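Local coordinates for protein methylocystis parvus OBBP MbnE (Methylocystis parvus OBBP, PDB 5ICQ) that probably binds the copper-chelating peptide methanobactin in the periplasm as the solute-binding component of its transport machinery, at residues Ile143-Val148 and His179-Asp184; Ser224-Val229 and Gly256-Asp261; Arg330-Asp335 and Asp491-Ile496. One frame throughout, in Å; residues are numbered along the deposited sequence.

Interaction 1 of 3, residues Ile143-Val148 and His179-Asp184; sequences ITAEDV and HRVAYD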
# COMPACT_ATOMS: atom_id res chain seq x y z
N ILE A 143 -12.06 -17.70 -23.16
CA ILE A 143 -10.90 -17.89 -22.30
C ILE A 143 -10.77 -19.37 -21.97
O ILE A 143 -11.75 -20.01 -21.56
CB ILE A 143 -11.03 -17.05 -21.02
CG1 ILE A 143 -11.25 -15.58 -21.37
CG2 ILE A 143 -9.80 -17.26 -20.12
CD1 ILE A 143 -11.31 -14.63 -20.14
N THR A 144 -9.57 -19.93 -22.14
CA THR A 144 -9.34 -21.34 -21.79
C THR A 144 -8.10 -21.46 -20.90
O THR A 144 -7.37 -20.49 -20.68
CB THR A 144 -9.17 -22.22 -23.03
OG1 THR A 144 -7.95 -21.88 -23.70
CG2 THR A 144 -10.35 -22.04 -23.99
N ALA A 145 -7.87 -22.68 -20.40
CA ALA A 145 -6.70 -22.93 -19.57
C ALA A 145 -5.41 -22.57 -20.31
O ALA A 145 -4.43 -22.15 -19.68
CB ALA A 145 -6.66 -24.39 -19.13
N GLU A 146 -5.41 -22.71 -21.64
CA GLU A 146 -4.24 -22.32 -22.43
C GLU A 146 -3.88 -20.85 -22.23
O GLU A 146 -2.69 -20.51 -22.17
CB GLU A 146 -4.52 -22.62 -23.91
CG GLU A 146 -3.38 -22.28 -24.89
CD GLU A 146 -3.76 -22.51 -26.36
OE1 GLU A 146 -4.94 -22.32 -26.73
OE2 GLU A 146 -2.86 -22.89 -27.15
N ASP A 147 -4.88 -19.96 -22.10
CA ASP A 147 -4.59 -18.55 -21.84
C ASP A 147 -4.00 -18.34 -20.45
O ASP A 147 -3.12 -17.50 -20.27
CB ASP A 147 -5.84 -17.69 -22.00
CG ASP A 147 -6.40 -17.72 -23.40
OD1 ASP A 147 -5.69 -17.23 -24.31
OD2 ASP A 147 -7.53 -18.23 -23.59
N VAL A 148 -4.50 -19.08 -19.45
CA VAL A 148 -3.98 -18.93 -18.09
C VAL A 148 -2.54 -19.39 -18.01
O VAL A 148 -1.70 -18.74 -17.38
CB VAL A 148 -4.87 -19.68 -17.09
CG1 VAL A 148 -4.31 -19.54 -15.66
CG2 VAL A 148 -6.31 -19.17 -17.16
N HIS A 179 -10.73 -26.42 -19.24
CA HIS A 179 -11.43 -25.57 -18.28
C HIS A 179 -10.90 -25.70 -16.86
O HIS A 179 -11.57 -25.26 -15.91
CB HIS A 179 -12.93 -25.88 -18.30
CG HIS A 179 -13.59 -25.53 -19.60
ND1 HIS A 179 -14.03 -26.49 -20.49
CD2 HIS A 179 -13.86 -24.33 -20.17
CE1 HIS A 179 -14.55 -25.89 -21.55
NE2 HIS A 179 -14.46 -24.58 -21.37
N ARG A 180 -9.72 -26.29 -16.68
CA ARG A 180 -9.11 -26.42 -15.36
C ARG A 180 -7.63 -26.09 -15.45
O ARG A 180 -6.95 -26.50 -16.40
CB ARG A 180 -9.28 -27.85 -14.81
CG ARG A 180 -10.64 -28.16 -14.24
CD ARG A 180 -10.75 -29.64 -13.89
NE ARG A 180 -11.96 -29.96 -13.14
CZ ARG A 180 -13.16 -30.14 -13.68
NH1 ARG A 180 -13.33 -30.03 -14.99
NH2 ARG A 180 -14.20 -30.44 -12.90
N VAL A 181 -7.13 -25.33 -14.47
CA VAL A 181 -5.70 -25.05 -14.32
C VAL A 181 -5.28 -25.55 -12.95
O VAL A 181 -5.79 -25.07 -11.93
CB VAL A 181 -5.38 -23.56 -14.47
CG1 VAL A 181 -3.88 -23.32 -14.32
CG2 VAL A 181 -5.90 -23.03 -15.80
N ALA A 182 -4.34 -26.50 -12.92
CA ALA A 182 -3.86 -27.13 -11.69
C ALA A 182 -2.45 -26.63 -11.39
O ALA A 182 -1.54 -26.78 -12.21
CB ALA A 182 -3.87 -28.65 -11.82
N TYR A 183 -2.27 -26.04 -10.21
CA TYR A 183 -0.97 -25.60 -9.73
C TYR A 183 -0.50 -26.53 -8.61
O TYR A 183 -1.20 -26.68 -7.59
CB TYR A 183 -1.00 -24.16 -9.23
CG TYR A 183 -1.20 -23.11 -10.30
CD1 TYR A 183 -0.16 -22.74 -11.15
CD2 TYR A 183 -2.41 -22.43 -10.42
CE1 TYR A 183 -0.33 -21.77 -12.11
CE2 TYR A 183 -2.59 -21.45 -11.39
CZ TYR A 183 -1.55 -21.12 -12.22
OH TYR A 183 -1.73 -20.14 -13.18
N ASP A 184 0.68 -27.13 -8.80
CA ASP A 184 1.39 -27.93 -7.80
C ASP A 184 2.25 -27.03 -6.92
O ASP A 184 3.23 -26.45 -7.39
CB ASP A 184 2.19 -28.99 -8.55
CG ASP A 184 3.22 -29.74 -7.68
OD1 ASP A 184 3.67 -29.28 -6.64
OD2 ASP A 184 3.55 -30.88 -8.06
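Ala145 and Val148, on the first turn of helix 145-158, face strand 180-184, and the backbones come nearest just before the strand, where Ala145 CA lies 5.6 Å from His179 CA. Across this gap the contact is made by small apolar groups. Val181 CG2 is the central point of contact: it sits 3.7 Å from Ala145 CB and 3.7 Å from Val148 CB, between two residues one helical turn apart. The torsion of Val181 (chi1 -179°) turns CG1 away from its own N and places CG2 beside that N, which brings CG2 up to the helix. Val148 reaches back with CG1, 3.6 Å from Tyr183 OH, so the far end of the tyrosine touches the helix although its CB starts well off it; the ring also meets Phe152 further along the same helix. Ala145 CB also lies 3.5 Å from Arg180 O. The helix start is fixed by Thr144 and Asp147, which form a capping box. Thr144 N donates to Asp147 OD2 at 3.0 Å, a nearly straight bond (168°) to the anti lone pair of the carboxylate, while Thr144 OG1 in turn takes a weak capping bond from Glu146 N. Asp147 OD1 is held by Lys205 N, so both of its oxygens are engaged. Strand 180-184 lies between strands 126-131 and 172-175, and the whole is a helix N-terminus packed through aliphatic side chains on one face of an antiparallel sheet.

Interaction 2 of 3, residues Ser224-Val229 and Gly256-Asp261; sequences SGPYVV and GFYNFD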
# COMPACT_ATOMS: atom_id res chain seq x y z
N SER A 224 -10.51 -8.90 -21.16
CA SER A 224 -11.82 -9.53 -21.02
C SER A 224 -12.77 -8.72 -20.14
O SER A 224 -13.85 -9.21 -19.84
CB SER A 224 -11.69 -10.95 -20.45
OG SER A 224 -11.10 -10.92 -19.16
N GLY A 225 -12.38 -7.51 -19.73
CA GLY A 225 -13.14 -6.77 -18.75
C GLY A 225 -14.28 -5.96 -19.35
O GLY A 225 -14.58 -5.99 -20.56
N PRO A 226 -14.95 -5.21 -18.47
CA PRO A 226 -16.16 -4.47 -18.88
C PRO A 226 -15.91 -3.36 -19.88
O PRO A 226 -16.88 -2.92 -20.52
CB PRO A 226 -16.68 -3.90 -17.56
CG PRO A 226 -15.47 -3.85 -16.66
CD PRO A 226 -14.73 -5.12 -17.01
N TYR A 227 -14.69 -2.85 -20.01
CA TYR A 227 -14.39 -1.76 -20.92
C TYR A 227 -13.32 -2.17 -21.92
O TYR A 227 -12.44 -2.97 -21.62
CB TYR A 227 -13.88 -0.51 -20.18
CG TYR A 227 -14.91 0.08 -19.25
CD1 TYR A 227 -15.87 0.99 -19.72
CD2 TYR A 227 -14.96 -0.30 -17.91
CE1 TYR A 227 -16.84 1.52 -18.85
CE2 TYR A 227 -15.92 0.22 -17.05
CZ TYR A 227 -16.85 1.13 -17.53
OH TYR A 227 -17.80 1.62 -16.67
N VAL A 228 -13.40 -1.58 -23.11
CA VAL A 228 -12.34 -1.69 -24.10
C VAL A 228 -11.67 -0.33 -24.24
O VAL A 228 -12.24 0.72 -23.91
CB VAL A 228 -12.85 -2.18 -25.46
CG1 VAL A 228 -13.62 -3.48 -25.30
CG2 VAL A 228 -13.72 -1.11 -26.13
N VAL A 229 -10.43 -0.35 -24.73
CA VAL A 229 -9.69 0.88 -24.99
C VAL A 229 -10.15 1.44 -26.33
O VAL A 229 -9.92 0.83 -27.38
CB VAL A 229 -8.18 0.64 -24.97
CG1 VAL A 229 -7.45 1.92 -25.33
CG2 VAL A 229 -7.74 0.15 -23.61
N GLY A 256 -23.37 -4.22 -9.98
CA GLY A 256 -23.30 -2.90 -9.38
C GLY A 256 -22.06 -2.12 -9.73
O GLY A 256 -21.99 -0.93 -9.41
N PHE A 257 -21.08 -2.74 -10.37
CA PHE A 257 -19.85 -2.06 -10.77
C PHE A 257 -19.92 -1.72 -12.25
O PHE A 257 -20.69 -2.31 -13.00
CB PHE A 257 -18.63 -2.94 -10.49
CG PHE A 257 -18.37 -3.19 -9.03
CD1 PHE A 257 -17.96 -2.15 -8.20
CD2 PHE A 257 -18.53 -4.46 -8.49
CE1 PHE A 257 -17.71 -2.39 -6.85
CE2 PHE A 257 -18.27 -4.70 -7.14
CZ PHE A 257 -17.86 -3.66 -6.32
N TYR A 258 -19.09 -0.76 -12.65
CA TYR A 258 -18.88 -0.40 -14.06
C TYR A 258 -20.16 0.17 -14.68
O TYR A 258 -20.77 -0.39 -15.59
CB TYR A 258 -18.38 -1.60 -14.87
CG TYR A 258 -17.36 -2.41 -14.13
CD1 TYR A 258 -16.14 -1.87 -13.76
CD2 TYR A 258 -17.62 -3.74 -13.83
CE1 TYR A 258 -15.19 -2.64 -13.10
CE2 TYR A 258 -16.69 -4.51 -13.17
CZ TYR A 258 -15.49 -3.96 -12.81
OH TYR A 258 -14.58 -4.75 -12.15
N ASN A 259 -20.54 1.32 -14.17
CA ASN A 259 -21.82 1.93 -14.52
C ASN A 259 -21.72 2.98 -15.60
O ASN A 259 -22.65 3.12 -16.40
CB ASN A 259 -22.44 2.51 -13.25
CG ASN A 259 -22.57 1.45 -12.18
OD1 ASN A 259 -23.16 0.40 -12.44
ND2 ASN A 259 -21.93 1.67 -11.03
N PHE A 260 -20.60 3.71 -15.66
CA PHE A 260 -20.42 4.69 -16.72
C PHE A 260 -20.27 3.99 -18.06
O PHE A 260 -19.67 2.91 -18.15
CB PHE A 260 -19.18 5.55 -16.43
CG PHE A 260 -19.26 6.28 -15.13
CD1 PHE A 260 -20.07 7.40 -15.01
CD2 PHE A 260 -18.53 5.85 -14.02
CE1 PHE A 260 -20.16 8.09 -13.81
CE2 PHE A 260 -18.62 6.53 -12.81
CZ PHE A 260 -19.44 7.65 -12.71
N ASP A 261 -20.83 4.60 -19.10
CA ASP A 261 -20.65 4.05 -20.44
C ASP A 261 -19.26 4.33 -20.98
O ASP A 261 -18.74 3.55 -21.79
CB ASP A 261 -21.71 4.61 -21.40
CG ASP A 261 -23.09 3.95 -21.22
OD1 ASP A 261 -23.18 2.90 -20.54
OD2 ASP A 261 -24.08 4.47 -21.78
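Pro226 and Tyr227, where the chain enters edge strand 227-233 of a mixed four-stranded sheet, meet the loop 256-261 that leads into strand 262-268 of the same sheet. The contact is thus a strand entrance packed against a loop, joined by a CH-pi contact and a hydroxyl-to-carbonyl hydrogen bond. In the CH-pi contact, Pro226 CG stands almost over the middle of the Tyr258 ring, 3.4 Å from its centroid and only 9° off the normal; Pro226 CB leans over the CG and CD2 side of the ring. The opposite face of Tyr258 is covered by Phe257 CB, 3.5 Å above the plane and toward the rim, so the phenol ring is held between proline and its own chain neighbour. Tyr258 has positive phi and psi, in the left-handed region, and with CG beside its backbone N the ring is carried toward Pro226. Tyr258 CB also packs against Tyr227 CE2 at 3.8 Å. Loop 256-261 is pinned from within by Asn259 ND2, which donates to Gly256 O at 3.1 Å from above the carbonyl plane. Outside the two segments Asn259 OD1 receives Lys62 NZ, and Arg242 ties the loop to strand 237-242, pairing with Asp261 OD1 and donating to Tyr258 O. Tyr227 supplies the polar link across the contact. Its ring lies with an edge toward the loop, Phe260 O being near the ring plane and 3.2 Å from Tyr227 CE1. At the tip, Tyr227 OH donates its proton to Phe260 O at 2.7 Å, tilted 16° from the plane of that carbonyl.

Interaction 3 of 3, residues Arg330-Asp335 and Asp491-Ile496; sequences RALFKD and DFDMMI. With SO4 (sulfate ion), chain C.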
# COMPACT_ATOMS: atom_id res chain seq x y z
N ARG A 330 25.58 1.80 11.16
CA ARG A 330 26.67 2.69 11.52
C ARG A 330 26.75 2.85 13.03
O ARG A 330 25.73 2.94 13.71
CB ARG A 330 26.49 4.05 10.83
CG ARG A 330 26.59 3.93 9.29
CD ARG A 330 26.52 5.27 8.57
NE ARG A 330 26.90 5.12 7.16
CZ ARG A 330 26.95 6.12 6.27
NH1 ARG A 330 26.64 7.36 6.63
NH2 ARG A 330 27.32 5.87 5.02
N ALA A 331 27.99 2.88 13.55
CA ALA A 331 28.21 2.76 14.99
C ALA A 331 27.44 3.81 15.79
O ALA A 331 26.96 3.53 16.89
CB ALA A 331 29.71 2.86 15.30
N LEU A 332 27.26 5.01 15.23
CA LEU A 332 26.60 6.07 16.00
C LEU A 332 25.14 5.75 16.31
O LEU A 332 24.60 6.33 17.26
CB LEU A 332 26.69 7.40 15.25
CG LEU A 332 25.65 7.68 14.17
CD1 LEU A 332 25.83 9.11 13.66
CD2 LEU A 332 25.77 6.70 13.00
N PHE A 333 24.49 4.86 15.55
CA PHE A 333 23.08 4.54 15.77
C PHE A 333 22.86 3.07 16.14
O PHE A 333 21.77 2.53 15.93
CB PHE A 333 22.25 4.91 14.53
CG PHE A 333 22.05 6.39 14.34
CD1 PHE A 333 21.90 7.24 15.44
CD2 PHE A 333 22.03 6.95 13.06
CE1 PHE A 333 21.72 8.61 15.27
CE2 PHE A 333 21.84 8.33 12.88
CZ PHE A 333 21.68 9.16 13.99
N LYS A 334 23.87 2.41 16.70
CA LYS A 334 23.71 0.99 17.01
C LYS A 334 22.92 0.73 18.29
O LYS A 334 22.41 -0.38 18.46
CB LYS A 334 25.09 0.33 17.11
CG LYS A 334 25.67 0.05 15.73
CD LYS A 334 26.90 -0.83 15.78
CE LYS A 334 27.41 -1.10 14.38
NZ LYS A 334 28.57 -2.04 14.39
N ASP A 335 22.79 1.71 19.17
CA ASP A 335 22.17 1.49 20.48
C ASP A 335 20.69 1.91 20.44
O ASP A 335 20.39 3.09 20.20
CB ASP A 335 22.94 2.26 21.56
CG ASP A 335 22.54 1.85 22.99
OD1 ASP A 335 21.37 1.54 23.24
OD2 ASP A 335 23.42 1.85 23.87
N ASP A 491 24.05 4.68 2.01
CA ASP A 491 25.08 5.68 2.30
C ASP A 491 24.41 6.92 2.90
O ASP A 491 24.29 7.98 2.27
CB ASP A 491 25.89 6.01 1.06
CG ASP A 491 26.95 7.06 1.31
OD1 ASP A 491 27.31 7.29 2.50
OD2 ASP A 491 27.40 7.68 0.33
N PHE A 492 23.96 6.76 4.14
CA PHE A 492 23.32 7.85 4.87
C PHE A 492 23.41 7.53 6.36
O PHE A 492 23.58 6.37 6.76
CB PHE A 492 21.85 8.04 4.44
CG PHE A 492 21.00 6.79 4.61
CD1 PHE A 492 20.41 6.50 5.84
CD2 PHE A 492 20.78 5.93 3.54
CE1 PHE A 492 19.65 5.34 6.00
CE2 PHE A 492 20.00 4.78 3.69
CZ PHE A 492 19.44 4.49 4.93
N ASP A 493 23.34 8.59 7.18
CA ASP A 493 23.16 8.40 8.62
C ASP A 493 21.68 8.25 8.96
O ASP A 493 21.29 7.37 9.74
CB ASP A 493 23.72 9.59 9.42
CG ASP A 493 25.23 9.75 9.28
OD1 ASP A 493 25.95 8.74 9.10
OD2 ASP A 493 25.69 10.91 9.37
N MET A 494 20.86 9.12 8.37
CA MET A 494 19.42 9.16 8.57
C MET A 494 18.77 9.65 7.28
O MET A 494 19.33 10.48 6.58
CB MET A 494 19.05 10.09 9.73
CG MET A 494 17.53 10.26 9.96
SD MET A 494 17.18 11.23 11.44
CE MET A 494 17.56 10.04 12.72
N MET A 495 17.60 9.11 6.98
CA MET A 495 16.83 9.59 5.84
C MET A 495 15.38 9.34 6.17
O MET A 495 15.06 8.73 7.19
CB MET A 495 17.25 8.90 4.53
CG MET A 495 17.04 7.40 4.50
SD MET A 495 17.34 6.73 2.83
CE MET A 495 15.81 7.19 2.01
N ILE A 496 14.48 9.82 5.32
CA ILE A 496 13.05 9.60 5.53
C ILE A 496 12.64 8.42 4.67
O ILE A 496 12.96 8.36 3.48
CB ILE A 496 12.24 10.87 5.20
CG1 ILE A 496 12.52 11.92 6.29
CG2 ILE A 496 10.75 10.54 5.14
CD1 ILE A 496 11.97 13.31 6.00
S SO4 C . 30.87 3.09 11.03
O1 SO4 C . 30.72 2.70 9.63
O2 SO4 C . 32.29 3.08 11.39
O3 SO4 C . 30.34 4.44 11.21
O4 SO4 C . 30.16 2.15 11.89
O HOH W 1 26.58 9.28 4.52
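Arg330 reaches Asp491 and Asp493 in a salt-bridge network that ties the loop after strand 322-326 to the residues leading into strand 494-498, its antiparallel neighbour in a mixed sheet. Arg330 CB lies 3.9 Å from O3 of a sulfate ion, probably from the crystallisation liquor, which is itself bound by Ala331 N. From CG to NE the chain runs extended, bringing Arg330 CD 3.6 Å from Asp493 OD1. Arg330 NE and CZ have Phe492 O over one face of the guanidinium, toward its rim; this carbonyl accepts a hydrogen bond from Asn327 ND2. The two terminal nitrogens diverge to separate carboxylates. Arg330 NH1 donates to Asp493 OD1 at 2.9 Å, within the guanidinium plane but well above the carboxylate plane, the two planes standing 71° apart. Arg330 NH2 donates to the anti lone pair of Asp491 OD1, also at 2.9 Å. A water accepts from NH1 and donates to Asp491 OD1, closing a small ring and giving that oxygen two donors. Asp493 OD2 is taken by Glu447 N on strand 442-450, so the carboxylate is bonded through both oxygens. Beside this polar network Phe333, with Leu332 CG over the centre of one ring face, turns an edge to the backbone: Phe333 CE2 lies 3.3 Å from Asp493 O, near the ring plane.

The contacts follow one another along the chain. Interactions 1 and 2 are neighbours, with centres about 24 Å apart, and they touch where Ile143 CD1 packs at 3.7 Å against Ser224 CB. They involve different sheets, the antiparallel one containing strand 180-184 and the four-stranded one containing 227-233 and 262-268. Interaction 3 belongs to a third sheet, with strands 322-326 and 494-498, across the centre of the chain; its centre is about 49 Å from each of the others. This separation is consistent with the two-lobed build of periplasmic solute-binding proteins, interactions 1 and 2 lying in one half and interaction 3 in the other.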